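Local coordinates for protein cell divisionFtsK/SpoIIIE (Thermomonospora curvata, PDB 4NH0) that forms part of a type VII (ESX) secretion system, binding ATP in tandem FtsK-like domains and possibly acting as the translocase that exports proteins including EsxA and EsxB, at residues A[692-697]-A[768-773]; A[672-677]-A[698-703]; A[772-777]-A[805-810]; A[728-733]-A[790-795]; A[684-689]-A[707-712]. One frame throughout, in Å; residues are numbered along the deposited sequence.

Interaction 1. Residues A[692-697]-A[768-773]; sequences YCLDFG and VFLVVD. With MG (magnesium ion), chain D.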
# COMPACT_ATOMS: atom_id res chain seq x y z
N TYR A 692 13.38 0.77 -6.33
CA TYR A 692 14.22 -0.39 -6.07
C TYR A 692 13.53 -1.28 -5.04
O TYR A 692 13.36 -0.89 -3.89
CB TYR A 692 15.61 0.04 -5.61
CG TYR A 692 16.32 0.89 -6.63
CD1 TYR A 692 16.17 2.27 -6.64
CD2 TYR A 692 17.12 0.32 -7.61
CE1 TYR A 692 16.81 3.06 -7.57
CE2 TYR A 692 17.76 1.10 -8.55
CZ TYR A 692 17.60 2.46 -8.53
OH TYR A 692 18.24 3.24 -9.47
N CYS A 693 13.14 -2.47 -5.47
CA CYS A 693 12.21 -3.28 -4.70
C CYS A 693 12.82 -4.53 -4.07
O CYS A 693 13.71 -5.16 -4.64
CB CYS A 693 11.04 -3.70 -5.59
SG CYS A 693 10.30 -2.33 -6.51
N LEU A 694 12.33 -4.86 -2.89
CA LEU A 694 12.66 -6.11 -2.22
C LEU A 694 11.38 -6.92 -2.05
O LEU A 694 10.69 -6.79 -1.05
CB LEU A 694 13.31 -5.85 -0.86
CG LEU A 694 14.83 -5.68 -0.77
CD1 LEU A 694 15.34 -4.64 -1.75
CD2 LEU A 694 15.24 -5.32 0.64
N ASP A 695 11.06 -7.73 -3.05
CA ASP A 695 9.78 -8.43 -3.05
C ASP A 695 9.77 -9.57 -2.04
O ASP A 695 10.20 -10.68 -2.33
CB ASP A 695 9.45 -8.96 -4.44
CG ASP A 695 7.97 -9.22 -4.63
OD1 ASP A 695 7.27 -9.49 -3.62
OD2 ASP A 695 7.49 -9.13 -5.77
N PHE A 696 9.26 -9.29 -0.85
CA PHE A 696 9.14 -10.31 0.18
C PHE A 696 7.68 -10.68 0.46
O PHE A 696 7.38 -11.32 1.46
CB PHE A 696 9.82 -9.83 1.48
CG PHE A 696 11.32 -9.82 1.40
CD1 PHE A 696 11.99 -10.65 0.52
CD2 PHE A 696 12.07 -8.99 2.23
CE1 PHE A 696 13.38 -10.64 0.44
CE2 PHE A 696 13.45 -8.98 2.15
CZ PHE A 696 14.10 -9.80 1.27
N GLY A 697 6.78 -10.34 -0.46
CA GLY A 697 5.38 -10.70 -0.29
C GLY A 697 4.66 -11.21 -1.52
O GLY A 697 3.69 -10.60 -1.97
N VAL A 768 14.33 8.71 -5.08
CA VAL A 768 14.50 7.27 -5.04
C VAL A 768 13.58 6.62 -4.02
O VAL A 768 13.46 7.08 -2.89
CB VAL A 768 15.96 6.89 -4.73
CG1 VAL A 768 16.16 5.39 -4.83
CG2 VAL A 768 16.89 7.61 -5.68
N PHE A 769 12.92 5.54 -4.44
CA PHE A 769 11.99 4.83 -3.57
C PHE A 769 12.46 3.40 -3.32
O PHE A 769 12.59 2.61 -4.25
CB PHE A 769 10.59 4.82 -4.17
CG PHE A 769 9.96 6.17 -4.26
CD1 PHE A 769 10.20 6.99 -5.35
CD2 PHE A 769 9.12 6.63 -3.27
CE1 PHE A 769 9.62 8.24 -5.44
CE2 PHE A 769 8.53 7.88 -3.35
CZ PHE A 769 8.79 8.68 -4.44
N LEU A 770 12.73 3.08 -2.06
CA LEU A 770 13.11 1.73 -1.67
C LEU A 770 11.90 0.96 -1.17
O LEU A 770 11.35 1.28 -0.11
CB LEU A 770 14.21 1.76 -0.60
CG LEU A 770 14.66 0.41 -0.05
CD1 LEU A 770 15.29 -0.43 -1.15
CD2 LEU A 770 15.62 0.60 1.10
N VAL A 771 11.48 -0.04 -1.92
CA VAL A 771 10.26 -0.78 -1.60
C VAL A 771 10.56 -2.15 -0.99
O VAL A 771 11.32 -2.94 -1.55
CB VAL A 771 9.39 -0.98 -2.85
CG1 VAL A 771 8.07 -1.63 -2.47
CG2 VAL A 771 9.15 0.35 -3.55
N VAL A 772 9.96 -2.41 0.16
CA VAL A 772 10.05 -3.72 0.80
C VAL A 772 8.65 -4.28 1.01
O VAL A 772 7.82 -3.65 1.66
CB VAL A 772 10.79 -3.65 2.15
CG1 VAL A 772 10.82 -5.01 2.81
CG2 VAL A 772 12.20 -3.12 1.95
N ASP A 773 8.39 -5.45 0.45
CA ASP A 773 7.04 -6.02 0.46
C ASP A 773 6.65 -6.60 1.82
O ASP A 773 5.55 -6.36 2.30
CB ASP A 773 6.92 -7.09 -0.63
CG ASP A 773 5.50 -7.25 -1.13
OD1 ASP A 773 4.56 -6.85 -0.41
OD2 ASP A 773 5.32 -7.78 -2.25
MG MG D . 2.37 -10.03 -0.51
O HOH W 1 1.15 -10.93 -1.88
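Tyr-692, Cys-693 and Leu-694 pair in parallel with Leu-770, Val-771 and Val-772, and four backbone hydrogen bonds join the two strands in a ladder. Tyr-692 N reaches Phe-769 O at 2.9 Å, and its carbonyl accepts from Val-771 N. Leu-694 continues the pattern, its N donating to Val-771 O and its O receiving Asp-773 N at 3.1 Å. Side chains alternate between the faces. On one, Leu-694 and Val-772 lie side by side, CD2 to CG2 at 4.0 Å, while the Tyr-692 ring takes Val-768 CG1 against its edge, 3.6 Å from CD1. On the other, Cys-693 SG rests against Val-771 CB. Helix 719-742 covers the tyrosine and leucine side, and helix 669-683 covers the face of Cys-693 and Val-771.

Past the ladder each strand gives way to an aspartate, and the two point the same way. Asp-773 has CG anti to its backbone N (chi1 -153°), which carries OD2 to 2.9 Å from Asp-695 OD1, their carboxylate planes turned 37° apart. Asp-695 is itself held by the backbone N atoms of Gly-699 and Leu-701. Next along the chain, Gly-697 O binds the magnesium ion at 2.1 Å, a site shared with Ser-670. Asp-773 CB packs against the backbone N atoms of Phe-696 and Gly-697.

Asp-773 closes a hydrophobic strand, as the Walker B aspartate does in P-loop ATPases. Its OD1 is 3.9 Å from the magnesium ion, not a direct ligand. Two carboxylates and a metal-binding carbonyl thus gather at the C-terminal ends of two strands, a setting that would probably suit a divalent cation.

Interaction 2. Residues A[672-677]-A[698-703]; sequences MLRTLI and GGTLAG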
# COMPACT_ATOMS: atom_id res chain seq x y z
N MET A 672 -1.52 -3.10 -3.46
CA MET A 672 -1.41 -1.69 -3.12
C MET A 672 -0.10 -1.07 -3.59
O MET A 672 -0.09 -0.02 -4.22
CB MET A 672 -1.56 -1.49 -1.62
CG MET A 672 -1.12 -0.13 -1.13
SD MET A 672 -2.16 1.20 -1.74
CE MET A 672 -3.20 1.48 -0.31
N LEU A 673 1.00 -1.74 -3.26
CA LEU A 673 2.33 -1.28 -3.64
C LEU A 673 2.45 -1.08 -5.14
O LEU A 673 3.00 -0.09 -5.61
CB LEU A 673 3.40 -2.27 -3.17
CG LEU A 673 3.56 -2.49 -1.67
CD1 LEU A 673 4.59 -3.57 -1.38
CD2 LEU A 673 3.95 -1.19 -0.98
N ARG A 674 1.90 -2.02 -5.90
CA ARG A 674 1.98 -1.99 -7.35
C ARG A 674 1.20 -0.82 -7.94
O ARG A 674 1.54 -0.31 -9.00
CB ARG A 674 1.50 -3.31 -7.94
CG ARG A 674 2.40 -4.49 -7.60
CD ARG A 674 1.90 -5.78 -8.22
NE ARG A 674 0.60 -6.18 -7.69
CZ ARG A 674 -0.03 -7.29 -8.03
NH1 ARG A 674 0.51 -8.13 -8.90
NH2 ARG A 674 -1.21 -7.58 -7.49
N THR A 675 0.13 -0.41 -7.26
CA THR A 675 -0.64 0.74 -7.70
C THR A 675 0.14 2.02 -7.46
O THR A 675 0.25 2.86 -8.35
CB THR A 675 -1.99 0.84 -6.96
OG1 THR A 675 -1.76 1.20 -5.60
CG2 THR A 675 -2.72 -0.47 -7.02
N LEU A 676 0.67 2.15 -6.25
CA LEU A 676 1.43 3.34 -5.85
C LEU A 676 2.62 3.58 -6.77
O LEU A 676 2.87 4.71 -7.18
CB LEU A 676 1.90 3.20 -4.41
CG LEU A 676 2.68 4.38 -3.85
CD1 LEU A 676 1.88 5.66 -4.00
CD2 LEU A 676 3.04 4.15 -2.39
N ILE A 677 3.35 2.52 -7.08
CA ILE A 677 4.47 2.60 -8.00
C ILE A 677 3.99 3.04 -9.38
O ILE A 677 4.54 3.97 -9.97
CB ILE A 677 5.20 1.25 -8.13
CG1 ILE A 677 5.84 0.87 -6.80
CG2 ILE A 677 6.26 1.32 -9.22
CD1 ILE A 677 6.55 -0.47 -6.83
N GLY A 698 5.12 -12.33 -2.08
CA GLY A 698 4.41 -12.97 -3.18
C GLY A 698 5.14 -13.01 -4.51
O GLY A 698 4.80 -13.81 -5.38
N GLY A 699 6.13 -12.14 -4.68
CA GLY A 699 6.88 -12.08 -5.92
C GLY A 699 6.09 -11.41 -7.03
O GLY A 699 6.40 -11.57 -8.21
N THR A 700 5.07 -10.65 -6.64
CA THR A 700 4.18 -10.00 -7.60
C THR A 700 4.80 -8.75 -8.21
O THR A 700 4.39 -8.31 -9.29
CB THR A 700 2.83 -9.63 -6.96
OG1 THR A 700 3.06 -8.83 -5.80
CG2 THR A 700 2.08 -10.89 -6.55
N LEU A 701 5.77 -8.17 -7.52
CA LEU A 701 6.41 -6.94 -7.97
C LEU A 701 7.23 -7.15 -9.24
O LEU A 701 7.55 -6.19 -9.94
CB LEU A 701 7.32 -6.37 -6.88
CG LEU A 701 6.63 -5.71 -5.68
CD1 LEU A 701 7.66 -5.23 -4.68
CD2 LEU A 701 5.76 -4.56 -6.15
N ALA A 702 7.55 -8.40 -9.54
CA ALA A 702 8.37 -8.73 -10.70
C ALA A 702 7.69 -8.37 -12.02
O ALA A 702 8.33 -8.34 -13.07
CB ALA A 702 8.74 -10.21 -10.69
N GLY A 703 6.39 -8.11 -11.96
CA GLY A 703 5.63 -7.73 -13.14
C GLY A 703 5.92 -6.31 -13.58
O GLY A 703 5.69 -5.95 -14.73
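The guanidinium of Arg-674 has one face laid against Thr-700. Thr-700 CB lies over that face, 3.4 Å from Arg-674 NH1, and the hydroxyl atom OG1 sits 3.8 Å above the plane, displaced toward the rim. The two side chains meet at about a right angle, so the threonine touches the flat group with its branch point and makes no hydrogen bond to it. Arg-674 NH2 donates to OG1 of Thr-671, one turn back on the same helix, which helps to set how the group is turned. A bend in the arginine chain (chi3 -65°) folds the guanidinium back toward Thr-671 instead of letting it run straight out.

The aliphatic part of the same arginine does a second job. Its CG packs on Leu-701 CD2 at 3.7 Å, and that methyl also meets Ile-677 CD1 at 4.2 Å and, more distantly, Leu-673 CB. One leucine branch therefore fits against two neighbours on helix 669-683, Leu-673 and Arg-674, and against Ile-677 one turn on. Gly-698 and Gly-699, both with positive phi, turn the chain just ahead of the contact.

Arg-674 approaches the bound ATP to about 5 Å between nearest side-chain and ligand atoms, and Thr-700 comes equally near the magnesium ion. A helix that follows the Walker A loop and flanks the parallel sheet is the P-loop NTPase arrangement, and here that helix packs on the loop after a strand beside the nucleotide site.

Interaction 3. Residues A[772-777]-A[805-810]; sequences VDNWLT and LSSNKW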
# COMPACT_ATOMS: atom_id res chain seq x y z
N VAL A 772 9.96 -2.41 0.16
CA VAL A 772 10.05 -3.72 0.80
C VAL A 772 8.65 -4.28 1.01
O VAL A 772 7.82 -3.65 1.66
CB VAL A 772 10.79 -3.65 2.15
CG1 VAL A 772 10.82 -5.01 2.81
CG2 VAL A 772 12.20 -3.12 1.95
N ASP A 773 8.39 -5.45 0.45
CA ASP A 773 7.04 -6.02 0.46
C ASP A 773 6.65 -6.60 1.82
O ASP A 773 5.55 -6.36 2.30
CB ASP A 773 6.92 -7.09 -0.63
CG ASP A 773 5.50 -7.25 -1.13
OD1 ASP A 773 4.56 -6.85 -0.41
OD2 ASP A 773 5.32 -7.78 -2.25
N ASN A 774 7.55 -7.37 2.42
CA ASN A 774 7.29 -7.93 3.74
C ASN A 774 8.43 -7.60 4.70
O ASN A 774 9.46 -8.28 4.71
CB ASN A 774 7.10 -9.44 3.65
CG ASN A 774 6.46 -10.04 4.89
OD1 ASN A 774 6.59 -9.51 6.00
ND2 ASN A 774 5.77 -11.16 4.71
N TRP A 775 8.22 -6.57 5.50
CA TRP A 775 9.24 -6.10 6.43
C TRP A 775 9.64 -7.16 7.44
O TRP A 775 10.79 -7.22 7.87
CB TRP A 775 8.75 -4.85 7.16
CG TRP A 775 9.76 -4.27 8.10
CD1 TRP A 775 9.81 -4.44 9.45
CD2 TRP A 775 10.88 -3.45 7.75
NE1 TRP A 775 10.88 -3.76 9.97
CE2 TRP A 775 11.55 -3.14 8.95
CE3 TRP A 775 11.37 -2.94 6.55
CZ2 TRP A 775 12.70 -2.35 8.97
CZ3 TRP A 775 12.50 -2.15 6.58
CH2 TRP A 775 13.15 -1.86 7.78
N LEU A 776 8.68 -8.01 7.81
CA LEU A 776 8.94 -9.09 8.75
C LEU A 776 9.98 -10.05 8.20
O LEU A 776 10.91 -10.44 8.90
CB LEU A 776 7.65 -9.83 9.09
CG LEU A 776 7.77 -10.98 10.09
CD1 LEU A 776 8.27 -10.46 11.43
CD2 LEU A 776 6.44 -11.70 10.25
N THR A 777 9.81 -10.43 6.94
CA THR A 777 10.74 -11.32 6.26
C THR A 777 12.15 -10.72 6.24
O THR A 777 13.14 -11.43 6.36
CB THR A 777 10.29 -11.61 4.81
OG1 THR A 777 8.96 -12.15 4.82
CG2 THR A 777 11.23 -12.60 4.14
N LEU A 805 7.56 0.72 2.90
CA LEU A 805 7.63 -0.55 3.61
C LEU A 805 6.25 -1.14 3.87
O LEU A 805 5.30 -0.41 4.18
CB LEU A 805 8.37 -0.37 4.93
CG LEU A 805 9.71 0.37 4.81
CD1 LEU A 805 10.29 0.64 6.18
CD2 LEU A 805 10.68 -0.42 3.95
N SER A 806 6.14 -2.45 3.75
CA SER A 806 4.89 -3.15 4.01
C SER A 806 5.11 -4.38 4.87
O SER A 806 6.14 -5.03 4.79
CB SER A 806 4.21 -3.54 2.70
OG SER A 806 3.07 -4.34 2.94
N SER A 807 4.12 -4.69 5.70
CA SER A 807 4.17 -5.86 6.57
C SER A 807 2.76 -6.30 6.94
O SER A 807 1.78 -5.74 6.46
CB SER A 807 4.99 -5.56 7.82
OG SER A 807 5.09 -6.71 8.65
N ASN A 808 2.67 -7.31 7.80
CA ASN A 808 1.37 -7.82 8.23
C ASN A 808 0.76 -6.96 9.33
O ASN A 808 -0.36 -6.47 9.20
CB ASN A 808 1.50 -9.26 8.71
CG ASN A 808 1.86 -10.22 7.59
OD1 ASN A 808 0.99 -10.70 6.87
ND2 ASN A 808 3.15 -10.50 7.44
N LYS A 809 1.50 -6.77 10.42
CA LYS A 809 1.03 -5.98 11.55
C LYS A 809 1.94 -4.78 11.77
O LYS A 809 3.13 -4.83 11.48
CB LYS A 809 0.98 -6.84 12.81
CG LYS A 809 0.67 -8.31 12.56
CD LYS A 809 0.82 -9.13 13.83
CE LYS A 809 0.57 -10.60 13.57
NZ LYS A 809 0.77 -11.42 14.80
N TRP A 810 1.37 -3.69 12.29
CA TRP A 810 2.16 -2.52 12.63
C TRP A 810 3.19 -2.86 13.69
O TRP A 810 4.26 -2.25 13.75
CB TRP A 810 1.26 -1.37 13.12
CG TRP A 810 0.37 -0.78 12.06
CD1 TRP A 810 -0.99 -0.79 12.04
CD2 TRP A 810 0.79 -0.10 10.88
NE1 TRP A 810 -1.45 -0.15 10.91
CE2 TRP A 810 -0.37 0.29 10.18
CE3 TRP A 810 2.04 0.23 10.33
CZ2 TRP A 810 -0.33 0.98 8.98
CZ3 TRP A 810 2.08 0.92 9.14
CH2 TRP A 810 0.90 1.29 8.47
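Two neighbouring parallel strands of a P-loop ATPase sheet end together here, one turning into a helix and the other into a loop beside the nucleotide. Val-772 O takes the backbone N of Ser-806 at 2.9 Å. One step on, Ser-806 O in turn accepts Trp-775 N at 2.7 Å, nearly in line with its own C=O. This second bond pins the first residue of helix 775-781 to the adjoining strand.

Trp-775 has CG anti to its backbone N (chi1 -178°), which swings the indole back over the sheet. There CZ3 and CE3 of its six-membered ring settle on both methyls of Leu-805, CZ3 reaching CD1 at 3.6 Å. Leu-805 CD2 also meets Val-772 CG2, tying strand and helix into one apolar cluster that Phe-813 and Ile-817 enlarge.

Asn-774 occupies the N-cap of the helix, its OD1 taking weak bonds from the backbone N of Leu-776 and Thr-777. Its ND2 lies 3.8 Å from ND2 of Asn-808, with the amide planes 64° apart. Ser-806 and Asn-808 both touch Lys-669 of the Walker A loop.

In sequence Asn-774 corresponds to Glu-425, the inferred active-site residue of the first FtsK domain, consistent with hydrolysis being probably confined to that domain. The strand carrying Ser-806 lies between the P-loop and Walker B strands, the order characteristic of RecA-like and AAA+ ATPases.

Interaction 4. Residues A[728-733]-A[790-795]; sequences EVSALL and TQLAAR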
# COMPACT_ATOMS: atom_id res chain seq x y z
N GLU A 728 23.38 0.37 -2.40
CA GLU A 728 23.39 1.38 -3.46
C GLU A 728 22.72 2.67 -3.00
O GLU A 728 23.22 3.76 -3.24
CB GLU A 728 22.71 0.85 -4.72
CG GLU A 728 22.81 1.79 -5.90
CD GLU A 728 24.23 1.92 -6.42
OE1 GLU A 728 24.94 0.90 -6.44
OE2 GLU A 728 24.63 3.04 -6.79
N VAL A 729 21.58 2.52 -2.32
CA VAL A 729 20.83 3.67 -1.83
C VAL A 729 21.56 4.33 -0.66
O VAL A 729 21.57 5.56 -0.54
CB VAL A 729 19.41 3.27 -1.39
CG1 VAL A 729 18.63 4.48 -0.91
CG2 VAL A 729 18.68 2.59 -2.54
N SER A 730 22.17 3.51 0.19
CA SER A 730 22.94 4.01 1.32
C SER A 730 24.08 4.90 0.84
O SER A 730 24.39 5.92 1.45
CB SER A 730 23.49 2.86 2.15
OG SER A 730 22.44 2.06 2.68
N ALA A 731 24.71 4.49 -0.26
CA ALA A 731 25.81 5.25 -0.84
C ALA A 731 25.32 6.57 -1.43
O ALA A 731 25.98 7.60 -1.30
CB ALA A 731 26.52 4.42 -1.90
N LEU A 732 24.17 6.52 -2.09
CA LEU A 732 23.58 7.72 -2.69
C LEU A 732 23.22 8.74 -1.61
O LEU A 732 23.38 9.94 -1.80
CB LEU A 732 22.35 7.36 -3.51
CG LEU A 732 21.57 8.56 -4.06
CD1 LEU A 732 22.42 9.34 -5.04
CD2 LEU A 732 20.28 8.10 -4.71
N LEU A 733 22.73 8.24 -0.48
CA LEU A 733 22.37 9.10 0.64
C LEU A 733 23.59 9.83 1.17
O LEU A 733 23.56 11.04 1.38
CB LEU A 733 21.71 8.28 1.75
CG LEU A 733 21.22 9.08 2.96
CD1 LEU A 733 20.30 10.19 2.52
CD2 LEU A 733 20.53 8.16 3.95
N THR A 790 16.59 1.44 8.24
CA THR A 790 16.03 2.31 9.27
C THR A 790 16.67 3.69 9.24
O THR A 790 15.97 4.70 9.30
CB THR A 790 16.20 1.71 10.68
OG1 THR A 790 15.56 0.43 10.74
CG2 THR A 790 15.60 2.62 11.73
N GLN A 791 17.99 3.74 9.13
CA GLN A 791 18.69 5.01 9.08
C GLN A 791 18.47 5.72 7.75
O GLN A 791 18.55 6.94 7.68
CB GLN A 791 20.19 4.81 9.33
CG GLN A 791 20.61 5.16 10.75
CD GLN A 791 22.09 5.47 10.86
OE1 GLN A 791 22.94 4.64 10.55
NE2 GLN A 791 22.40 6.68 11.30
N LEU A 792 18.21 4.95 6.70
CA LEU A 792 17.83 5.52 5.42
C LEU A 792 16.58 6.36 5.59
O LEU A 792 16.48 7.46 5.05
CB LEU A 792 17.59 4.43 4.37
CG LEU A 792 18.72 4.08 3.41
CD1 LEU A 792 19.98 3.69 4.16
CD2 LEU A 792 18.28 2.95 2.48
N ALA A 793 15.63 5.84 6.35
CA ALA A 793 14.37 6.53 6.59
C ALA A 793 14.56 7.71 7.54
O ALA A 793 13.84 8.70 7.45
CB ALA A 793 13.34 5.56 7.15
N ALA A 794 15.53 7.60 8.43
CA ALA A 794 15.72 8.58 9.49
C ALA A 794 16.27 9.92 9.00
O ALA A 794 16.27 10.90 9.74
CB ALA A 794 16.64 8.01 10.56
N ARG A 795 16.73 9.96 7.75
CA ARG A 795 17.35 11.17 7.22
C ARG A 795 17.31 11.24 5.70
O ARG A 795 17.97 12.08 5.10
CB ARG A 795 18.80 11.27 7.70
CG ARG A 795 19.57 9.97 7.58
CD ARG A 795 21.03 10.14 7.97
NE ARG A 795 21.76 8.88 7.89
CZ ARG A 795 23.07 8.76 8.05
NH1 ARG A 795 23.64 7.57 7.97
NH2 ARG A 795 23.81 9.83 8.30
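This is an apolar helix-helix contact on the flank of the central sheet of the second FtsK domain, where helix 719-742 and helix 784-795 run side by side over strands 767-772 and 801-807. The axes of the short segments approach to 10.6 Å and are inclined at 33°, with the chains running in roughly the same direction. That separation is wide enough for leucines to fill the gap.

Leu-792 does so from one side. Its CD2 meets Val-729 CG1 at 3.7 Å, and its other methyl, CD1, reaches Ser-730 OG at 3.3 Å, so that the two methyls meet adjacent residues of helix 719-742. The serine hydroxyl is hydrogen-bonded to Val-726 O on the preceding turn, so its touch on Leu-792 CD1 is plain packing.

From the opposite helix Leu-733 answers, with CG anti to its backbone N (chi1 -177°) and both methyls directed across the gap. Leu-733 CD2 rests 4.1 Å from Leu-792 CA and at 4.2 Å from Arg-795 CG, and CD1 approaches the carbonyl of Arg-795. On the sheet side, Ile-801 touches Val-729 and Leu-733, and Leu-770 touches Leu-792.

Arg-795 forms the outer margin. Its chain is extended from CG to NE and passes over Leu-733 on its way to a salt bridge with Glu-737, while Gln-791 NE2 stands 3.6 Å above one face of its guanidinium. The chemistry thus grades outward: methyl packing holds the helices at the sheet, and the exposed Arg-795, paired with Glu-737, forms the margin.

Interaction 5. Residues A[684-689]-A[707-712]; sequences HTPQEV and LPHVGS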
# COMPACT_ATOMS: atom_id res chain seq x y z
N HIS A 684 5.11 10.85 -13.31
CA HIS A 684 6.52 11.22 -13.28
C HIS A 684 7.32 10.48 -14.34
O HIS A 684 6.94 9.39 -14.78
CB HIS A 684 7.12 10.94 -11.90
CG HIS A 684 6.39 11.61 -10.78
ND1 HIS A 684 5.23 11.11 -10.24
CD2 HIS A 684 6.67 12.74 -10.09
CE1 HIS A 684 4.81 11.91 -9.27
NE2 HIS A 684 5.67 12.91 -9.16
N THR A 685 8.43 11.08 -14.76
CA THR A 685 9.34 10.46 -15.71
C THR A 685 10.39 9.66 -14.94
O THR A 685 10.67 9.97 -13.79
CB THR A 685 10.02 11.51 -16.61
OG1 THR A 685 10.95 12.28 -15.84
CG2 THR A 685 8.98 12.44 -17.22
N PRO A 686 10.97 8.63 -15.58
CA PRO A 686 12.00 7.80 -14.94
C PRO A 686 13.21 8.59 -14.45
O PRO A 686 14.00 8.07 -13.66
CB PRO A 686 12.40 6.84 -16.06
CG PRO A 686 11.19 6.73 -16.90
CD PRO A 686 10.57 8.09 -16.89
N GLN A 687 13.37 9.83 -14.92
CA GLN A 687 14.45 10.69 -14.45
C GLN A 687 14.03 11.46 -13.21
O GLN A 687 14.85 12.09 -12.55
CB GLN A 687 14.87 11.67 -15.55
CG GLN A 687 15.67 11.04 -16.67
CD GLN A 687 16.19 12.06 -17.66
OE1 GLN A 687 17.40 12.21 -17.84
NE2 GLN A 687 15.28 12.78 -18.30
N GLU A 688 12.74 11.42 -12.89
CA GLU A 688 12.21 12.12 -11.73
C GLU A 688 12.02 11.19 -10.55
O GLU A 688 12.17 11.60 -9.40
CB GLU A 688 10.88 12.80 -12.09
CG GLU A 688 11.02 13.98 -13.04
CD GLU A 688 9.69 14.55 -13.47
OE1 GLU A 688 9.60 15.79 -13.62
OE2 GLU A 688 8.74 13.77 -13.66
N VAL A 689 11.70 9.93 -10.83
CA VAL A 689 11.54 8.93 -9.78
C VAL A 689 12.22 7.62 -10.16
O VAL A 689 12.31 7.26 -11.33
CB VAL A 689 10.05 8.64 -9.48
CG1 VAL A 689 9.39 9.86 -8.86
CG2 VAL A 689 9.32 8.22 -10.74
N LEU A 707 9.36 -1.75 -16.18
CA LEU A 707 9.12 -0.32 -16.12
C LEU A 707 10.44 0.44 -16.23
O LEU A 707 11.45 0.01 -15.68
CB LEU A 707 8.40 0.06 -14.83
CG LEU A 707 6.87 0.01 -14.81
CD1 LEU A 707 6.35 0.26 -13.41
CD2 LEU A 707 6.30 1.02 -15.79
N PRO A 708 10.43 1.57 -16.94
CA PRO A 708 11.63 2.39 -17.04
C PRO A 708 11.92 3.12 -15.72
O PRO A 708 13.01 3.65 -15.54
CB PRO A 708 11.29 3.38 -18.15
CG PRO A 708 9.81 3.48 -18.11
CD PRO A 708 9.32 2.12 -17.73
N HIS A 709 10.95 3.12 -14.82
CA HIS A 709 11.09 3.79 -13.53
C HIS A 709 11.78 2.91 -12.50
O HIS A 709 12.41 3.41 -11.57
CB HIS A 709 9.72 4.22 -13.00
CG HIS A 709 9.01 5.19 -13.90
ND1 HIS A 709 8.39 4.80 -15.07
CD2 HIS A 709 8.81 6.52 -13.79
CE1 HIS A 709 7.85 5.86 -15.65
NE2 HIS A 709 8.08 6.91 -14.89
N VAL A 710 11.67 1.59 -12.66
CA VAL A 710 12.32 0.67 -11.74
C VAL A 710 13.72 0.33 -12.23
O VAL A 710 14.00 0.38 -13.42
CB VAL A 710 11.51 -0.63 -11.55
CG1 VAL A 710 10.07 -0.30 -11.19
CG2 VAL A 710 11.57 -1.48 -12.80
N GLY A 711 14.60 -0.01 -11.29
CA GLY A 711 15.97 -0.33 -11.63
C GLY A 711 16.37 -1.71 -11.14
O GLY A 711 17.31 -2.31 -11.66
N SER A 712 15.64 -2.21 -10.15
CA SER A 712 15.93 -3.52 -9.59
C SER A 712 14.72 -4.11 -8.88
O SER A 712 14.03 -3.42 -8.13
CB SER A 712 17.11 -3.45 -8.63
OG SER A 712 17.27 -4.66 -7.92
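Pro-708 is the first residue of its segment to meet Pro-686, ring against ring: CB lies 3.6 Å from Pro-686 CG, and the carbonyl O of Pro-708 comes to 3.3 Å from Pro-686 CB. The two pyrrolidines cross at a slant, and Trp-892 also packs against Pro-686.

His-709 follows and carries most of the contact. With CG beside its backbone N and anti to the carbonyl carbon (chi1 -61°), its imidazole reaches across to the turn at 684-689. Pro-686 covers one face, its CG poised 3.7 Å from the ring centroid and only 9° off the normal, a CH-pi contact. At the edge, Val-689 CG2 touches CD2 at 3.5 Å. On the same edge NE2 donates to His-684 O at 2.7 Å. The carbonyl lies close to the imidazole plane, although the donor stands 38° out of the carbonyl's own plane.

From Val-710 the chain becomes strand 710-714, an outermost strand of the sheet, whose backbone pairs with Phe-691 and Cys-693. The turn it has just gripped is braced internally. Glu-688 OE2 accepts Thr-685 N at 2.9 Å, Thr-685 O takes the backbone N of both Glu-688 and Val-689, and Arg-627 forms a salt bridge with that same glutamate.

The donor role of NE2 means that this nitrogen bears a hydrogen, whatever the state of ND1. One buried imidazole thereby joins the turn before strand 689-694 to the start of strand 710-714 through one side-chain hydrogen bond, with a proline packed over one face of its ring.

How the interactions relate
All five contacts belong to the second FtsK domain, and interaction 1 is their hub. It touches interaction 2 where Asp-695 OD2 meets Leu-701 N at 2.6 Å, a probable hydrogen bond. Interaction 3 shares Val-772 and Asp-773 with it, and interaction 5 extends the same sheet outward, Cys-693 N lying 3.0 Å from Ser-712 O. Interaction 4 covers one sheet face, Leu-792 CD2 reaching Leu-770 CD2 at 3.8 Å. Interactions 1, 2 and 3 lie beside the magnesium and ATP, Gly-697 of interaction 1 binding the metal, whereas 4 and 5 lie away from them; the centres of 2 and 4 are about 22 Å apart. The set illustrates how sheet ends build a nucleotide site while flanks and edges hold the frame.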